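Local coordinates for protein type-iv like pilin ttha1219 (Thermus thermophilus, PDB 5G24) that is a type IV pilin-like protein that probably serves as a subunit of a surface filament, with a long N-terminal helix packed against antiparallel sheets, at residues D47-T52 and P133-D138; V55-L60 and K225-Q230; V140-F145 and L180-P185; G188-F193 and G219-E224. One frame throughout, in Å; residues are numbered along the deposited sequence.

Contact 1 of 4, residues D47-T52 and P133-D138; sequences DELSLT and PVLGGD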
loop_
_atom_site.group_PDB
_atom_site.type_symbol
_atom_site.label_atom_id
_atom_site.label_comp_id
_atom_site.label_asym_id
_atom_site.label_seq_id
_atom_site.Cartn_x
_atom_site.Cartn_y
_atom_site.Cartn_z
ATOM N N ASP A 47 -0.431 9.113 -7.780
ATOM C CA ASP A 47 -1.247 8.075 -7.105
ATOM C C ASP A 47 -0.428 6.826 -6.910
ATOM O O ASP A 47 -0.522 6.268 -5.827
ATOM C CB ASP A 47 -2.443 7.642 -7.894
ATOM C CG ASP A 47 -3.601 8.608 -7.846
ATOM O OD1 ASP A 47 -3.540 9.573 -7.084
ATOM O OD2 ASP A 47 -4.605 8.403 -8.650
ATOM N N GLU A 48 0.393 6.404 -7.886
ATOM C CA GLU A 48 1.323 5.247 -7.689
ATOM C C GLU A 48 2.325 5.478 -6.599
ATOM O O GLU A 48 2.559 4.596 -5.717
ATOM C CB GLU A 48 2.076 4.857 -8.960
ATOM C CG GLU A 48 1.338 3.950 -9.952
ATOM C CD GLU A 48 1.736 4.147 -11.475
ATOM O OE1 GLU A 48 2.127 5.285 -11.883
ATOM O OE2 GLU A 48 1.640 3.169 -12.279
ATOM N N LEU A 49 2.877 6.677 -6.575
ATOM C CA LEU A 49 3.827 7.078 -5.503
ATOM C C LEU A 49 3.200 7.073 -4.153
ATOM O O LEU A 49 3.846 6.668 -3.164
ATOM C CB LEU A 49 4.476 8.428 -5.780
ATOM C CG LEU A 49 5.394 8.447 -7.047
ATOM C CD1 LEU A 49 5.979 9.805 -7.316
ATOM C CD2 LEU A 49 6.520 7.450 -6.950
ATOM N N SER A 50 1.932 7.492 -4.086
ATOM C CA SER A 50 1.205 7.480 -2.828
ATOM C C SER A 50 0.922 6.117 -2.336
ATOM O O SER A 50 1.122 5.832 -1.170
ATOM C CB SER A 50 -0.111 8.247 -2.918
ATOM O OG SER A 50 0.249 9.598 -3.126
ATOM N N LEU A 51 0.435 5.263 -3.217
ATOM C CA LEU A 51 0.212 3.826 -2.831
ATOM C C LEU A 51 1.553 3.221 -2.269
ATOM O O LEU A 51 1.568 2.515 -1.309
ATOM C CB LEU A 51 -0.258 2.984 -4.009
ATOM C CG LEU A 51 -1.677 3.218 -4.431
ATOM C CD1 LEU A 51 -1.874 2.629 -5.832
ATOM C CD2 LEU A 51 -2.607 2.564 -3.451
ATOM N N THR A 52 2.628 3.552 -2.945
ATOM C CA THR A 52 3.919 2.961 -2.646
ATOM C C THR A 52 4.336 3.406 -1.280
ATOM O O THR A 52 4.800 2.614 -0.476
ATOM C CB THR A 52 4.938 3.377 -3.767
ATOM O OG1 THR A 52 4.504 2.788 -5.031
ATOM C CG2 THR A 52 6.396 2.914 -3.474
ATOM N N PRO A 133 9.810 -6.422 -7.452
ATOM C CA PRO A 133 9.407 -5.056 -7.681
ATOM C C PRO A 133 8.140 -4.611 -6.888
ATOM O O PRO A 133 7.273 -5.333 -6.663
ATOM C CB PRO A 133 9.109 -5.000 -9.197
ATOM C CG PRO A 133 9.884 -6.146 -9.789
ATOM C CD PRO A 133 9.968 -7.195 -8.707
ATOM N N VAL A 134 8.181 -3.427 -6.398
ATOM C CA VAL A 134 7.083 -2.769 -5.740
ATOM C C VAL A 134 6.483 -1.816 -6.760
ATOM O O VAL A 134 5.278 -1.774 -6.992
ATOM C CB VAL A 134 7.628 -1.936 -4.534
ATOM C CG1 VAL A 134 6.583 -1.069 -3.907
ATOM C CG2 VAL A 134 8.199 -2.870 -3.490
ATOM N N LEU A 135 7.361 -1.030 -7.373
ATOM C CA LEU A 135 6.978 -0.061 -8.361
ATOM C C LEU A 135 8.156 0.073 -9.396
ATOM O O LEU A 135 9.333 0.105 -9.025
ATOM C CB LEU A 135 6.765 1.249 -7.656
ATOM C CG LEU A 135 6.424 2.460 -8.516
ATOM C CD1 LEU A 135 5.036 2.297 -9.030
ATOM C CD2 LEU A 135 6.633 3.754 -7.776
ATOM N N GLY A 136 7.772 0.091 -10.661
ATOM C CA GLY A 136 8.653 0.396 -11.715
ATOM C C GLY A 136 9.202 -0.823 -12.371
ATOM O O GLY A 136 8.874 -1.927 -12.027
ATOM N N GLY A 137 10.171 -0.585 -13.235
ATOM C CA GLY A 137 10.947 -1.658 -13.857
ATOM C C GLY A 137 10.476 -1.871 -15.246
ATOM O O GLY A 137 11.009 -2.745 -15.903
ATOM N N ASP A 138 9.526 -1.063 -15.731
ATOM C CA ASP A 138 9.218 -1.034 -17.173
ATOM C C ASP A 138 8.712 0.334 -17.667
ATOM O O ASP A 138 9.540 1.247 -17.865
ATOM C CB ASP A 138 8.322 -2.206 -17.555
ATOM C CG ASP A 138 8.271 -2.439 -19.098
ATOM O OD1 ASP A 138 8.866 -1.662 -19.922
ATOM O OD2 ASP A 138 7.602 -3.423 -19.502
#
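Leu135 pushes its branched end against one face of the helix, where Glu48, Leu49 and Thr52 receive it. It buries the most surface of any residue here. With CG anti to the backbone N (chi1 177°), its two methyls part over the helix. CD2 lies 3.8 Å from Leu49 CD2 and 3.6 Å from Thr52 OG1. CD1 turns to the start of the Glu48 side chain and sits 3.9 Å from Glu48 CB. The leucine crosses all three partners at about a right angle.

Thr52 comes next in buried surface. Its OG1 gives a hydrogen bond of 2.7 Å to Glu48 O, one helical turn back. Thr52 N bonds to the same oxygen at 3.0 Å, so two bonds grip one carbonyl. They arrive from opposite faces of its plane, the hydroxyl from 38° out of it. This leaves the polar hydroxyl satisfied although leucine carbons lie against it.

The setting is that of a type IV pilin, in which the N-terminal helix is laid against antiparallel strands. Here the chain turns a corner after strand 132-133. Val134 and Leu135 both face Leu116 of the neighbouring strand, forming a classic beta bulge, and both side chains point to the helix. Val134 CG1 meets Thr52 CG2 at 4.0 Å, methyl to methyl.

The Glu48 carboxylate points beyond the contact and forms a salt bridge with Arg44 of the second subunit. Thr52 and Val134 also pack on Leu51 of that subunit.

Contact 2 of 4, residues V55-L60 and K225-Q230; sequences VLAREL and KLWIVQ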
loop_
_atom_site.group_PDB
_atom_site.type_symbol
_atom_site.label_atom_id
_atom_site.label_comp_id
_atom_site.label_asym_id
_atom_site.label_seq_id
_atom_site.Cartn_x
_atom_site.Cartn_y
_atom_site.Cartn_z
ATOM N N VAL A 55 2.493 1.559 1.414
ATOM C CA VAL A 55 3.056 0.240 1.579
ATOM C C VAL A 55 4.345 0.269 2.412
ATOM O O VAL A 55 4.455 -0.408 3.433
ATOM C CB VAL A 55 3.289 -0.452 0.232
ATOM C CG1 VAL A 55 4.027 -1.787 0.409
ATOM C CG2 VAL A 55 1.966 -0.745 -0.447
ATOM N N LEU A 56 5.266 1.132 2.024
ATOM C CA LEU A 56 6.501 1.307 2.773
ATOM C C LEU A 56 6.294 1.809 4.193
ATOM O O LEU A 56 6.857 1.248 5.149
ATOM C CB LEU A 56 7.496 2.210 2.028
ATOM C CG LEU A 56 8.407 1.449 1.118
ATOM C CD1 LEU A 56 7.591 0.679 0.055
ATOM C CD2 LEU A 56 9.393 2.377 0.431
ATOM N N ALA A 57 5.458 2.804 4.366
ATOM C CA ALA A 57 5.209 3.380 5.720
ATOM C C ALA A 57 4.680 2.359 6.695
ATOM O O ALA A 57 5.139 2.273 7.825
ATOM C CB ALA A 57 4.286 4.574 5.687
ATOM N N ARG A 58 3.685 1.612 6.279
ATOM C CA ARG A 58 3.110 0.606 7.176
ATOM C C ARG A 58 4.112 -0.477 7.535
ATOM O O ARG A 58 4.120 -0.964 8.622
ATOM C CB ARG A 58 1.835 0.028 6.566
ATOM C CG ARG A 58 0.677 1.027 6.527
ATOM C CD ARG A 58 -0.611 0.326 6.099
ATOM N NE ARG A 58 -1.679 1.256 5.647
ATOM C CZ ARG A 58 -2.708 0.878 4.865
ATOM N NH1 ARG A 58 -2.815 -0.420 4.412
ATOM N NH2 ARG A 58 -3.636 1.802 4.541
ATOM N N GLU A 59 4.951 -0.857 6.602
ATOM C CA GLU A 59 6.031 -1.828 6.843
ATOM C C GLU A 59 7.093 -1.234 7.817
ATOM O O GLU A 59 7.473 -1.832 8.839
ATOM C CB GLU A 59 6.591 -2.261 5.495
ATOM C CG GLU A 59 7.624 -3.361 5.491
ATOM C CD GLU A 59 7.094 -4.749 5.609
ATOM O OE1 GLU A 59 5.860 -4.991 5.603
ATOM O OE2 GLU A 59 7.944 -5.645 5.714
ATOM N N LEU A 60 7.531 -0.012 7.556
ATOM C CA LEU A 60 8.613 0.576 8.380
ATOM C C LEU A 60 8.169 1.034 9.765
ATOM O O LEU A 60 8.982 1.055 10.696
ATOM C CB LEU A 60 9.292 1.678 7.605
ATOM C CG LEU A 60 9.978 1.129 6.379
ATOM C CD1 LEU A 60 10.311 2.245 5.415
ATOM C CD2 LEU A 60 11.195 0.311 6.706
ATOM N N LYS A 225 7.859 12.251 -4.379
ATOM C CA LYS A 225 7.206 12.328 -3.078
ATOM C C LYS A 225 8.246 12.229 -1.957
ATOM O O LYS A 225 9.115 11.325 -1.966
ATOM C CB LYS A 225 6.259 11.156 -2.993
ATOM C CG LYS A 225 5.229 11.325 -1.842
ATOM C CD LYS A 225 4.278 10.156 -1.853
ATOM C CE LYS A 225 3.343 10.198 -0.645
ATOM N NZ LYS A 225 2.488 11.380 -0.760
ATOM N N LEU A 226 8.159 13.151 -1.036
ATOM C CA LEU A 226 8.795 13.044 0.241
ATOM C C LEU A 226 7.669 12.674 1.271
ATOM O O LEU A 226 6.692 13.369 1.395
ATOM C CB LEU A 226 9.382 14.416 0.617
ATOM C CG LEU A 226 10.101 14.588 1.940
ATOM C CD1 LEU A 226 11.387 13.794 1.990
ATOM C CD2 LEU A 226 10.434 16.064 2.114
ATOM N N TRP A 227 7.896 11.713 2.115
ATOM C CA TRP A 227 6.953 11.448 3.231
ATOM C C TRP A 227 7.683 10.926 4.457
ATOM O O TRP A 227 8.832 10.482 4.402
ATOM C CB TRP A 227 5.836 10.512 2.757
ATOM C CG TRP A 227 6.271 9.010 2.592
ATOM C CD1 TRP A 227 5.880 7.942 3.387
ATOM C CD2 TRP A 227 7.086 8.440 1.544
ATOM N NE1 TRP A 227 6.474 6.780 2.934
ATOM C CE2 TRP A 227 7.158 7.036 1.785
ATOM C CE3 TRP A 227 7.705 8.964 0.401
ATOM C CZ2 TRP A 227 7.909 6.190 0.995
ATOM C CZ3 TRP A 227 8.427 8.119 -0.414
ATOM C CH2 TRP A 227 8.520 6.712 -0.123
ATOM N N ILE A 228 6.999 11.067 5.584
ATOM C CA ILE A 228 7.620 10.799 6.899
ATOM C C ILE A 228 6.909 9.644 7.555
ATOM O O ILE A 228 5.774 9.621 7.535
ATOM C CB ILE A 228 7.538 12.006 7.853
ATOM C CG1 ILE A 228 8.094 13.313 7.211
ATOM C CG2 ILE A 228 8.218 11.747 9.192
ATOM C CD1 ILE A 228 9.501 13.283 6.704
ATOM N N VAL A 229 7.641 8.706 8.140
ATOM C CA VAL A 229 7.093 7.612 8.886
ATOM C C VAL A 229 7.642 7.676 10.275
ATOM O O VAL A 229 8.856 7.593 10.509
ATOM C CB VAL A 229 7.304 6.260 8.198
ATOM C CG1 VAL A 229 8.699 6.021 7.788
ATOM C CG2 VAL A 229 6.863 5.086 9.108
ATOM N N GLN A 230 6.726 7.773 11.226
ATOM C CA GLN A 230 7.054 7.672 12.630
ATOM C C GLN A 230 7.570 6.267 12.913
ATOM O O GLN A 230 7.059 5.297 12.354
ATOM C CB GLN A 230 5.834 8.020 13.533
ATOM C CG GLN A 230 5.453 9.493 13.558
ATOM C CD GLN A 230 6.523 10.429 14.175
ATOM O OE1 GLN A 230 7.460 9.982 14.844
ATOM N NE2 GLN A 230 6.351 11.748 13.978
#
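Trp227 meets the helix with the edge of its indole. Leu56 and Ala57 sit at that edge, near the ring plane. Leu56 CD2 is 4.1 Å from Trp227 CZ2, and Ala57 CB is 4.2 Å from Trp227 NE1. With CG between the backbone N and the carbonyl carbon (chi1 75°), the indole is turned so that its NE1 and CZ2 edge meets the helix. Leu178 and Leu180 of the next strand also touch it.

The aliphatic contacts centre on Val229. Its CB lies 4.3 Å from Ala57 CB. Its CG1 reaches Leu60 CB at 4.4 Å. The small alanine side chain goes with a close backbone approach: Ala57 CA and Val229 CA are only 5.6 Å apart.

One contact involves a polar atom. Val229 CG2 lies 3.5 Å from Ala57 O, as plain packing of a methyl on a helix carbonyl.

Segments 55-60 and 225-230 run nearly the same way, 22° apart, with axes 8.2 Å apart at their closest. This is helix-on-sheet packing, as in pilin globular domains. No hydrogen bond joins the two segments, so the contact between them probably rests on shape fit and buried apolar surface.

Contact 3 of 4, residues V140-F145 and L180-P185; sequences VQVEAF and LLASVP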
loop_
_atom_site.group_PDB
_atom_site.type_symbol
_atom_site.label_atom_id
_atom_site.label_comp_id
_atom_site.label_asym_id
_atom_site.label_seq_id
_atom_site.Cartn_x
_atom_site.Cartn_y
_atom_site.Cartn_z
ATOM N N VAL A 140 6.952 2.629 -15.840
ATOM C CA VAL A 140 7.364 3.471 -14.779
ATOM C C VAL A 140 8.864 3.111 -14.486
ATOM O O VAL A 140 9.217 1.954 -14.424
ATOM C CB VAL A 140 6.562 3.213 -13.496
ATOM C CG1 VAL A 140 7.125 4.022 -12.341
ATOM C CG2 VAL A 140 5.120 3.529 -13.730
ATOM N N GLN A 141 9.684 4.129 -14.366
ATOM C CA GLN A 141 11.091 4.010 -13.967
ATOM C C GLN A 141 11.211 4.785 -12.624
ATOM O O GLN A 141 11.048 5.973 -12.589
ATOM C CB GLN A 141 12.023 4.611 -15.054
ATOM C CG GLN A 141 12.063 3.771 -16.350
ATOM C CD GLN A 141 12.790 2.452 -16.157
ATOM O OE1 GLN A 141 13.901 2.436 -15.630
ATOM N NE2 GLN A 141 12.166 1.340 -16.520
ATOM N N VAL A 142 11.654 4.102 -11.599
ATOM C CA VAL A 142 12.025 4.747 -10.355
ATOM C C VAL A 142 13.470 5.076 -10.432
ATOM O O VAL A 142 14.261 4.157 -10.670
ATOM C CB VAL A 142 11.759 3.780 -9.129
ATOM C CG1 VAL A 142 12.172 4.433 -7.854
ATOM C CG2 VAL A 142 10.313 3.449 -9.107
ATOM N N GLU A 143 13.809 6.356 -10.261
ATOM C CA GLU A 143 15.136 6.875 -10.507
ATOM C C GLU A 143 15.870 7.164 -9.252
ATOM O O GLU A 143 17.062 7.294 -9.303
ATOM C CB GLU A 143 15.064 8.131 -11.380
ATOM C CG GLU A 143 14.620 7.734 -12.817
ATOM C CD GLU A 143 14.082 8.872 -13.632
ATOM O OE1 GLU A 143 14.045 9.990 -13.066
ATOM O OE2 GLU A 143 13.734 8.648 -14.835
ATOM N N ALA A 144 15.194 7.399 -8.130
ATOM C CA ALA A 144 15.924 7.783 -6.929
ATOM C C ALA A 144 15.103 7.358 -5.736
ATOM O O ALA A 144 13.933 7.603 -5.747
ATOM C CB ALA A 144 16.166 9.319 -6.869
ATOM N N PHE A 145 15.812 6.913 -4.681
ATOM C CA PHE A 145 15.260 6.654 -3.362
ATOM C C PHE A 145 16.283 7.211 -2.344
ATOM O O PHE A 145 17.479 6.938 -2.486
ATOM C CB PHE A 145 15.086 5.163 -3.234
ATOM C CG PHE A 145 14.472 4.657 -1.910
ATOM C CD1 PHE A 145 13.364 5.168 -1.395
ATOM C CD2 PHE A 145 14.992 3.542 -1.316
ATOM C CE1 PHE A 145 12.773 4.654 -0.223
ATOM C CE2 PHE A 145 14.455 3.034 -0.147
ATOM C CZ PHE A 145 13.365 3.618 0.424
ATOM N N LEU A 180 11.122 9.478 -3.034
ATOM C CA LEU A 180 11.063 8.764 -4.315
ATOM C C LEU A 180 10.931 9.722 -5.529
ATOM O O LEU A 180 10.157 10.717 -5.459
ATOM C CB LEU A 180 9.858 7.800 -4.383
ATOM C CG LEU A 180 10.059 6.504 -3.668
ATOM C CD1 LEU A 180 8.755 5.703 -3.695
ATOM C CD2 LEU A 180 11.225 5.729 -4.294
ATOM N N LEU A 181 11.627 9.389 -6.606
ATOM C CA LEU A 181 11.505 10.101 -7.909
ATOM C C LEU A 181 11.238 9.062 -8.940
ATOM O O LEU A 181 11.909 8.055 -9.001
ATOM C CB LEU A 181 12.791 10.832 -8.239
ATOM C CG LEU A 181 12.856 11.515 -9.602
ATOM C CD1 LEU A 181 11.934 12.729 -9.740
ATOM C CD2 LEU A 181 14.304 11.855 -9.909
ATOM N N ALA A 182 10.292 9.329 -9.804
ATOM C CA ALA A 182 9.986 8.388 -10.913
ATOM C C ALA A 182 9.526 9.092 -12.161
ATOM O O ALA A 182 9.116 10.235 -12.150
ATOM C CB ALA A 182 8.885 7.417 -10.473
ATOM N N SER A 183 9.573 8.364 -13.246
ATOM C CA SER A 183 9.277 8.921 -14.541
ATOM C C SER A 183 8.433 7.976 -15.376
ATOM O O SER A 183 8.598 6.774 -15.294
ATOM C CB SER A 183 10.585 9.331 -15.308
ATOM O OG SER A 183 11.349 8.196 -15.736
ATOM N N VAL A 184 7.626 8.577 -16.255
ATOM C CA VAL A 184 6.945 7.863 -17.301
ATOM C C VAL A 184 7.062 8.529 -18.646
ATOM O O VAL A 184 7.236 9.716 -18.725
ATOM C CB VAL A 184 5.392 7.674 -16.969
ATOM C CG1 VAL A 184 5.261 6.857 -15.708
ATOM C CG2 VAL A 184 4.681 8.980 -16.760
ATOM N N PRO A 185 6.871 7.742 -19.711
ATOM C CA PRO A 185 6.847 8.342 -21.025
ATOM C C PRO A 185 5.542 9.035 -21.233
ATOM O O PRO A 185 4.547 8.641 -20.703
ATOM C CB PRO A 185 6.917 7.106 -21.972
ATOM C CG PRO A 185 6.286 6.024 -21.187
ATOM C CD PRO A 185 6.620 6.283 -19.780
#
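A classic beta bulge marks this antiparallel strand pair: Glu143 and Ala144 both face Leu181. Leu181 O takes a straight bond from Glu143 N at 2.8 Å (168° at the hydrogen). Ala144 N also points to Leu181 O, but that bond is weak at 3.5 Å. The register shifts by one residue across the bulge.

Regular pairing flanks it. Gln141 and Ser183 form a hydrogen-bonded pair, with Gln141 N to Ser183 O at 3.0 Å and Ser183 N to Gln141 O at 2.9 Å. Past the bulge, Leu181 N reaches Ala144 O at 3.0 Å.

The bulge brings the Glu143 side chain round beside the neighbouring strand. Ser183 OG donates to Glu143 OE2 at 2.6 Å, meeting it from above the carboxylate plane, 52° out. The hydroxyl gets there because it lies between its own backbone N and carbonyl carbon (chi1 70°). Arg220 NE holds the same serine hydroxyl, and Glu143 OE1 pairs with Arg222. The salt bridge with Arg222 would favour a charged carboxylate.

These are the two central strands of the four-stranded antiparallel sheet that backs the long pilin helix. On the helix-facing side, Leu180 CD2 touches Val142 CG1 at 3.9 Å. The same methyl meets Phe145 CD1 at 3.6 Å, oblique to the ring. Leu180 goes on to pack against Thr52, and Phe145 against Leu56. At the other end Val140 and Val184 lie side by side, pointing the same way, and both rest on Arg44 of the second subunit.

Contact 4 of 4, residues G188-F193 and G219-E224; sequences GGAPAF and GRLRAE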
loop_
_atom_site.group_PDB
_atom_site.type_symbol
_atom_site.label_atom_id
_atom_site.label_comp_id
_atom_site.label_asym_id
_atom_site.label_seq_id
_atom_site.Cartn_x
_atom_site.Cartn_y
_atom_site.Cartn_z
ATOM N N GLY A 188 4.696 12.804 -27.147
ATOM C CA GLY A 188 5.258 14.103 -27.580
ATOM C C GLY A 188 6.191 14.763 -26.578
ATOM O O GLY A 188 6.730 15.860 -26.839
ATOM N N GLY A 189 6.432 14.102 -25.435
ATOM C CA GLY A 189 7.438 14.581 -24.489
ATOM C C GLY A 189 6.862 15.563 -23.521
ATOM O O GLY A 189 5.942 16.281 -23.841
ATOM N N ALA A 190 7.343 15.510 -22.287
ATOM C CA ALA A 190 7.095 16.517 -21.317
ATOM C C ALA A 190 8.343 17.401 -21.142
ATOM O O ALA A 190 9.490 16.979 -21.412
ATOM C CB ALA A 190 6.708 15.865 -20.042
ATOM N N PRO A 191 8.160 18.642 -20.680
ATOM C CA PRO A 191 9.331 19.443 -20.336
ATOM C C PRO A 191 10.124 18.948 -19.138
ATOM O O PRO A 191 9.690 18.166 -18.350
ATOM C CB PRO A 191 8.711 20.848 -20.075
ATOM C CG PRO A 191 7.319 20.533 -19.578
ATOM C CD PRO A 191 6.900 19.353 -20.397
ATOM N N ALA A 192 11.342 19.419 -19.056
ATOM C CA ALA A 192 12.317 19.038 -18.003
ATOM C C ALA A 192 11.811 19.320 -16.557
ATOM O O ALA A 192 11.145 20.301 -16.292
ATOM C CB ALA A 192 13.596 19.749 -18.265
ATOM N N PHE A 193 12.101 18.416 -15.652
ATOM C CA PHE A 193 11.744 18.494 -14.265
ATOM C C PHE A 193 12.948 18.705 -13.369
ATOM O O PHE A 193 14.009 18.070 -13.595
ATOM C CB PHE A 193 11.083 17.197 -13.880
ATOM C CG PHE A 193 10.559 17.121 -12.472
ATOM C CD1 PHE A 193 9.409 17.783 -12.093
ATOM C CD2 PHE A 193 11.193 16.323 -11.553
ATOM C CE1 PHE A 193 8.917 17.668 -10.793
ATOM C CE2 PHE A 193 10.739 16.221 -10.265
ATOM C CZ PHE A 193 9.580 16.870 -9.880
ATOM N N GLY A 219 12.364 14.304 -22.163
ATOM C CA GLY A 219 10.982 14.140 -22.609
ATOM C C GLY A 219 10.053 13.251 -21.740
ATOM O O GLY A 219 8.873 13.240 -21.965
ATOM N N ARG A 220 10.602 12.585 -20.710
ATOM C CA ARG A 220 9.809 11.832 -19.774
ATOM C C ARG A 220 9.170 12.736 -18.736
ATOM O O ARG A 220 9.766 13.720 -18.299
ATOM C CB ARG A 220 10.615 10.752 -19.061
ATOM C CG ARG A 220 11.038 9.666 -20.027
ATOM C CD ARG A 220 11.848 8.618 -19.322
ATOM N NE ARG A 220 11.066 7.809 -18.379
ATOM C CZ ARG A 220 10.466 6.688 -18.693
ATOM N NH1 ARG A 220 10.526 6.205 -19.910
ATOM N NH2 ARG A 220 9.824 6.007 -17.757
ATOM N N LEU A 221 7.964 12.360 -18.295
ATOM C CA LEU A 221 7.298 13.114 -17.229
ATOM C C LEU A 221 7.737 12.519 -15.905
ATOM O O LEU A 221 7.618 11.321 -15.747
ATOM C CB LEU A 221 5.803 13.050 -17.405
ATOM C CG LEU A 221 5.054 13.895 -16.341
ATOM C CD1 LEU A 221 4.037 14.847 -16.930
ATOM C CD2 LEU A 221 4.342 12.984 -15.340
ATOM N N ARG A 222 8.051 13.377 -14.921
ATOM C CA ARG A 222 8.500 13.046 -13.602
ATOM C C ARG A 222 7.622 13.517 -12.479
ATOM O O ARG A 222 6.983 14.575 -12.537
ATOM C CB ARG A 222 9.925 13.614 -13.346
ATOM C CG ARG A 222 11.023 12.793 -14.052
ATOM C CD ARG A 222 12.434 13.319 -14.036
ATOM N NE ARG A 222 13.262 12.312 -14.745
ATOM C CZ ARG A 222 13.376 12.171 -16.043
ATOM N NH1 ARG A 222 12.845 13.025 -16.902
ATOM N NH2 ARG A 222 14.009 11.117 -16.518
ATOM N N ALA A 223 7.587 12.727 -11.404
ATOM C CA ALA A 223 6.959 13.138 -10.250
ATOM C C ALA A 223 7.745 12.595 -9.035
ATOM O O ALA A 223 8.488 11.681 -9.147
ATOM C CB ALA A 223 5.485 12.690 -10.247
ATOM N N GLU A 224 7.510 13.170 -7.870
ATOM C CA GLU A 224 8.254 12.794 -6.703
ATOM C C GLU A 224 7.376 12.858 -5.424
ATOM O O GLU A 224 6.384 13.544 -5.368
ATOM C CB GLU A 224 9.503 13.704 -6.552
ATOM C CG GLU A 224 9.124 15.151 -6.219
ATOM C CD GLU A 224 10.263 16.177 -6.334
ATOM O OE1 GLU A 224 11.459 15.799 -6.578
ATOM O OE2 GLU A 224 9.921 17.365 -6.150
HETATM O O HOH W 1 11.733 15.776 -19.547
HETATM O O HOH W 2 9.890 15.611 -16.470
HETATM O O HOH W 3 13.107 16.021 -16.328
#
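The start of strand 221-230, an outermost strand of the four-stranded sheet, is met here by the loop that follows strand 173-184. Ala190 N gives the single direct hydrogen bond across, to Gly219 O at 2.8 Å. It comes from above the carbonyl plane, 38° out. Gly189 CA adds a CA-H...O contact to the same oxygen at 3.2 Å. Neither glycine has a side chain, and the two backbones come close. Ala190 CB then packs on Leu221 CB at 4.0 Å.

Phe193 buries the most surface. Its CG lies anti to the backbone N (chi1 -176°), which lays the ring along the strand toward Arg222 and Glu224. Phe193 CD2 lies 3.5 Å from Arg222 CB. Arg222 O sits over one face, nearer the ring's border than its centre. The carboxylate of Glu224 comes to the ring edge, with Phe193 CZ 3.7 Å from Glu224 CD and the two planes 73° apart. Thr198 and Tyr179 hold that carboxylate by hydrogen bonds. Arg222 turns its guanidinium away from the ring, to salt bridges with Asp218 and Glu143.

Water fills in where the backbones part. One water donates to Pro191 O at 3.2 Å and to Arg220 O at 2.6 Å. Another accepts from Phe193 N at 2.7 Å and, weakly, from Arg222 NH1.

One direct backbone bond, water bridges and the packing of Phe193 hold the loop. It meets the beginning of the edge strand, then covers the face bearing Leu181, Arg222 and Glu224: an irregular loop packed on a sheet, not an added strand.

How the contacts relate
Helix 35-61 carries one side of contacts 1 and 2, whose centres are about 13 Å apart. Contacts 2, 3 and 4 all use the four-stranded sheet. Strand 221-230 serves both contact 4 and contact 2, and it pairs with strand 173-184 of contact 3. Contacts 1 and 3 lie closest, about 9 Å between centres; contacts 2 and 4 are about 25 Å apart. Along the chain, contacts 1, 3 and 4 follow in series. Contacts 1 and 2 interleave, and contacts 3 and 4 fall between the segments of contact 2. Contacts 1 and 2 hold the helix to the strands and loops around it, while contacts 3 and 4 join parts of the sheet and the loop that covers it.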